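Local coordinates for designed helical repeat protein (Synthetic construct, PDB 5CWQ) that has no known natural function and was designed by computation as a de novo protein of stacked helical repeats, at residues A[182-187]-A[218-223]. Sequence-based numbering, arbitrary orientation. Where two conformers were deposited one is given.
Sequences EDARRV and REARRH
Ala184 and Ala220 meet methyl to methyl where helix 174-201 packs against helix 204-230, CB of Ala184 lying 4.0 Å from CB of Ala220. The same Ala184 methyl also rests 4.0 Å from the backbone N of Arg221, and the CA atoms of Ala184 and Arg221 come within 5.8 Å of each other. Both alanines are buried and point their methyls at each other's helix; with side chains this small, the two axes approach to 8.4 Å. The directions of the segments differ by 153°, so the helices run roughly antiparallel, as expected for the last helical hairpin of this designed repeat protein. On the inner side of that hairpin, Asp183 and Val187 turn to helix 147-171, where they touch Val161 and Ile157. At the edge of this packing, the Asp183 carboxylate takes a weak bond from Arg186 within a salt bridge, and a salt bridge from Arg135 of helix 117-144.

The outer side is looser and more polar. Arg221 sends CG anti to its own backbone nitrogen (chi1 -178°), which carries the chain across toward the neighbouring helix, where its CD sits 4.0 Å from CG of Arg185. Further out, NH1 of Arg221 lies over one face of the Arg185 guanidinium, 3.6 Å from NE, with the two planes inclined by 32°. The two guanidiniums approach without a hydrogen bond, while Glu188 and a phosphate ion, each in a long, weak ion pair with Arg221, through NH2 and NE respectively, probably offset part of the positive charge gathered there. The phosphate probably came from the crystallisation liquor. Arg185 is exposed, whereas Arg221 is partly sheltered and also touches Tyr181, one turn before Arg185 on the same helix.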
ATOM      1  N   GLU A 182     -15.867  -5.304  -3.434  1.00 32.28           N
ATOM      2  CA  GLU A 182     -16.765  -4.200  -3.118  1.00 34.26           C
ATOM      3  C   GLU A 182     -15.985  -2.990  -2.609  1.00 32.23           C
ATOM      4  O   GLU A 182     -16.304  -1.853  -2.955  1.00 31.27           O
ATOM      5  CB  GLU A 182     -17.807  -4.637  -2.086  1.00 39.67           C
ATOM      6  CG  GLU A 182     -18.750  -5.728  -2.583  1.00 45.94           C
ATOM      7  CD  GLU A 182     -19.595  -5.291  -3.771  1.00 52.28           C
ATOM      8  OE1 GLU A 182     -19.723  -4.069  -4.001  1.00 55.06           O
ATOM      9  OE2 GLU A 182     -20.134  -6.174  -4.475  1.00 54.06           O
ATOM     10  N   ASP A 183     -14.965  -3.238  -1.790  1.00 33.09           N
ATOM     11  CA  ASP A 183     -14.079  -2.171  -1.328  1.00 34.47           C
ATOM     12  C   ASP A 183     -13.434  -1.452  -2.508  1.00 33.94           C
ATOM     13  O   ASP A 183     -13.372  -0.224  -2.539  1.00 33.57           O
ATOM     14  CB  ASP A 183     -12.978  -2.720  -0.414  1.00 34.41           C
ATOM     15  CG  ASP A 183     -13.504  -3.209   0.919  1.00 36.80           C
ATOM     16  OD1 ASP A 183     -14.611  -2.801   1.326  1.00 38.57           O
ATOM     17  OD2 ASP A 183     -12.791  -4.003   1.568  1.00 37.20           O
ATOM     18  N   ALA A 184     -12.957  -2.228  -3.477  1.00 33.42           N
ATOM     19  CA  ALA A 184     -12.232  -1.682  -4.620  1.00 31.91           C
ATOM     20  C   ALA A 184     -13.132  -0.810  -5.493  1.00 31.73           C
ATOM     21  O   ALA A 184     -12.700   0.229  -5.997  1.00 30.57           O
ATOM     22  CB  ALA A 184     -11.626  -2.809  -5.448  1.00 31.98           C
ATOM     23  N   ARG A 185     -14.378  -1.235  -5.674  1.00 33.33           N
ATOM     24  CA  ARG A 185     -15.337  -0.461  -6.454  1.00 36.40           C
ATOM     25  C   ARG A 185     -15.622   0.878  -5.787  1.00 33.85           C
ATOM     26  O   ARG A 185     -15.703   1.910  -6.452  1.00 32.59           O
ATOM     27  CB  ARG A 185     -16.645  -1.234  -6.638  1.00 45.94           C
ATOM     28  CG  ARG A 185     -16.560  -2.381  -7.631  1.00 54.24           C
ATOM     29  CD  ARG A 185     -17.785  -2.416  -8.536  1.00 64.71           C
ATOM     30  NE  ARG A 185     -17.819  -1.280  -9.454  1.00 71.46           N
ATOM     31  CZ  ARG A 185     -18.822  -1.011 -10.286  1.00 78.35           C
ATOM     32  NH1 ARG A 185     -19.892  -1.794 -10.321  1.00 82.95           N
ATOM     33  NH2 ARG A 185     -18.757   0.047 -11.083  1.00 79.22           N
ATOM     34  N   ARG A 186     -15.767   0.858  -4.467  1.00 34.52           N
ATOM     35  CA  ARG A 186     -16.086   2.068  -3.723  1.00 36.82           C
ATOM     36  C   ARG A 186     -14.941   3.073  -3.804  1.00 32.61           C
ATOM     37  O   ARG A 186     -15.155   4.242  -4.128  1.00 31.26           O
ATOM     38  CB  ARG A 186     -16.398   1.732  -2.263  1.00 43.47           C
ATOM     39  CG  ARG A 186     -17.165   2.825  -1.531  1.00 53.56           C
ATOM     40  CD  ARG A 186     -17.507   2.429  -0.100  1.00 63.96           C
ATOM     41  NE  ARG A 186     -18.203   1.143  -0.027  1.00 73.70           N
ATOM     42  CZ  ARG A 186     -17.624  -0.026   0.240  1.00 79.36           C
ATOM     43  NH1 ARG A 186     -16.318  -0.105   0.472  1.00 79.47           N
ATOM     44  NH2 ARG A 186     -18.358  -1.129   0.278  1.00 82.91           N
ATOM     45  N   VAL A 187     -13.725   2.619  -3.525  1.00 31.80           N
ATOM     46  CA  VAL A 187     -12.577   3.518  -3.509  1.00 32.80           C
ATOM     47  C   VAL A 187     -12.265   4.003  -4.924  1.00 29.69           C
ATOM     48  O   VAL A 187     -11.807   5.129  -5.109  1.00 29.18           O
ATOM     49  CB  VAL A 187     -11.331   2.844  -2.887  1.00 36.52           C
ATOM     50  CG1 VAL A 187     -10.893   1.655  -3.711  1.00 37.24           C
ATOM     51  CG2 VAL A 187     -10.188   3.849  -2.741  1.00 37.99           C
ATOM     52  N   ARG A 218      -8.545  -0.303  -9.443  0.52 31.87           N
ATOM     53  CA  ARG A 218      -8.910  -1.068 -10.633  0.52 33.42           C
ATOM     54  C   ARG A 218      -8.135  -2.380 -10.700  0.52 32.37           C
ATOM     55  O   ARG A 218      -8.685  -3.410 -11.087  0.52 32.05           O
ATOM     56  CB  ARG A 218      -8.663  -0.250 -11.906  0.52 36.17           C
ATOM     57  CG  ARG A 218      -9.675   0.864 -12.130  0.52 38.79           C
ATOM     58  CD  ARG A 218      -9.427   1.624 -13.430  0.52 41.87           C
ATOM     59  NE  ARG A 218      -9.802   0.844 -14.613  0.52 43.50           N
ATOM     60  CZ  ARG A 218      -8.951   0.317 -15.493  0.52 44.17           C
ATOM     61  NH1 ARG A 218      -7.637   0.469 -15.364  0.52 43.28           N
ATOM     62  NH2 ARG A 218      -9.424  -0.370 -16.524  0.52 45.49           N
ATOM     63  N   GLU A 219      -6.860  -2.341 -10.322  1.00 31.87           N
ATOM     64  CA  GLU A 219      -6.039  -3.549 -10.316  1.00 31.99           C
ATOM     65  C   GLU A 219      -6.562  -4.534  -9.275  1.00 29.01           C
ATOM     66  O   GLU A 219      -6.592  -5.741  -9.509  1.00 29.04           O
ATOM     67  CB  GLU A 219      -4.567  -3.230 -10.036  1.00 35.43           C
ATOM     68  CG  GLU A 219      -3.707  -4.495  -9.904  1.00 39.44           C
ATOM     69  CD  GLU A 219      -2.214  -4.223  -9.848  1.00 43.57           C
ATOM     70  OE1 GLU A 219      -1.755  -3.225 -10.437  1.00 46.00           O
ATOM     71  OE2 GLU A 219      -1.493  -5.025  -9.217  1.00 44.38           O
ATOM     72  N   ALA A 220      -6.968  -4.011  -8.122  1.00 27.14           N
ATOM     73  CA  ALA A 220      -7.511  -4.841  -7.056  1.00 26.56           C
ATOM     74  C   ALA A 220      -8.759  -5.574  -7.533  1.00 28.08           C
ATOM     75  O   ALA A 220      -8.934  -6.762  -7.267  1.00 27.17           O
ATOM     76  CB  ALA A 220      -7.827  -3.994  -5.834  1.00 24.74           C
ATOM     77  N   ARG A 221      -9.621  -4.855  -8.245  1.00 31.33           N
ATOM     78  CA  ARG A 221     -10.845  -5.437  -8.773  1.00 35.82           C
ATOM     79  C   ARG A 221     -10.529  -6.499  -9.819  1.00 34.06           C
ATOM     80  O   ARG A 221     -11.087  -7.594  -9.785  1.00 34.86           O
ATOM     81  CB  ARG A 221     -11.740  -4.352  -9.374  1.00 43.62           C
ATOM     82  CG  ARG A 221     -13.058  -4.880  -9.910  1.00 52.69           C
ATOM     83  CD  ARG A 221     -13.999  -3.759 -10.319  1.00 61.68           C
ATOM     84  NE  ARG A 221     -13.419  -2.896 -11.345  1.00 71.13           N
ATOM     85  CZ  ARG A 221     -14.121  -2.082 -12.126  1.00 78.92           C
ATOM     86  NH1 ARG A 221     -15.442  -2.017 -12.016  1.00 81.94           N
ATOM     87  NH2 ARG A 221     -13.501  -1.333 -13.029  1.00 81.46           N
ATOM     88  N   ARG A 222      -9.629  -6.176 -10.742  1.00 32.35           N
ATOM     89  CA  ARG A 222      -9.225  -7.126 -11.770  1.00 34.01           C
ATOM     90  C   ARG A 222      -8.633  -8.389 -11.152  1.00 32.94           C
ATOM     91  O   ARG A 222      -8.896  -9.496 -11.621  1.00 34.68           O
ATOM     92  CB  ARG A 222      -8.212  -6.491 -12.728  1.00 38.03           C
ATOM     93  CG  ARG A 222      -8.828  -5.537 -13.737  1.00 43.45           C
ATOM     94  CD  ARG A 222      -7.842  -5.189 -14.843  1.00 50.01           C
ATOM     95  NE  ARG A 222      -6.611  -4.594 -14.324  1.00 54.52           N
ATOM     96  CZ  ARG A 222      -6.432  -3.294 -14.102  1.00 56.90           C
ATOM     97  NH1 ARG A 222      -7.404  -2.424 -14.346  1.00 57.73           N
ATOM     98  NH2 ARG A 222      -5.270  -2.859 -13.631  1.00 57.25           N
ATOM     99  N   HIS A 223      -7.840  -8.218 -10.098  1.00 30.68           N
ATOM    100  CA  HIS A 223      -7.177  -9.345  -9.449  1.00 30.87           C
ATOM    101  C   HIS A 223      -8.205 -10.320  -8.889  1.00 31.76           C
ATOM    102  O   HIS A 223      -8.110 -11.524  -9.106  1.00 28.85           O
ATOM    103  CB  HIS A 223      -6.254  -8.854  -8.334  1.00 31.09           C
ATOM    104  CG  HIS A 223      -5.329  -9.908  -7.808  1.00 32.80           C
ATOM    105  ND1 HIS A 223      -4.221 -10.340  -8.506  1.00 34.28           N
ATOM    106  CD2 HIS A 223      -5.346 -10.616  -6.654  1.00 33.46           C
ATOM    107  CE1 HIS A 223      -3.594 -11.267  -7.803  1.00 35.02           C
ATOM    108  NE2 HIS A 223      -4.256 -11.455  -6.677  1.00 34.52           N
TER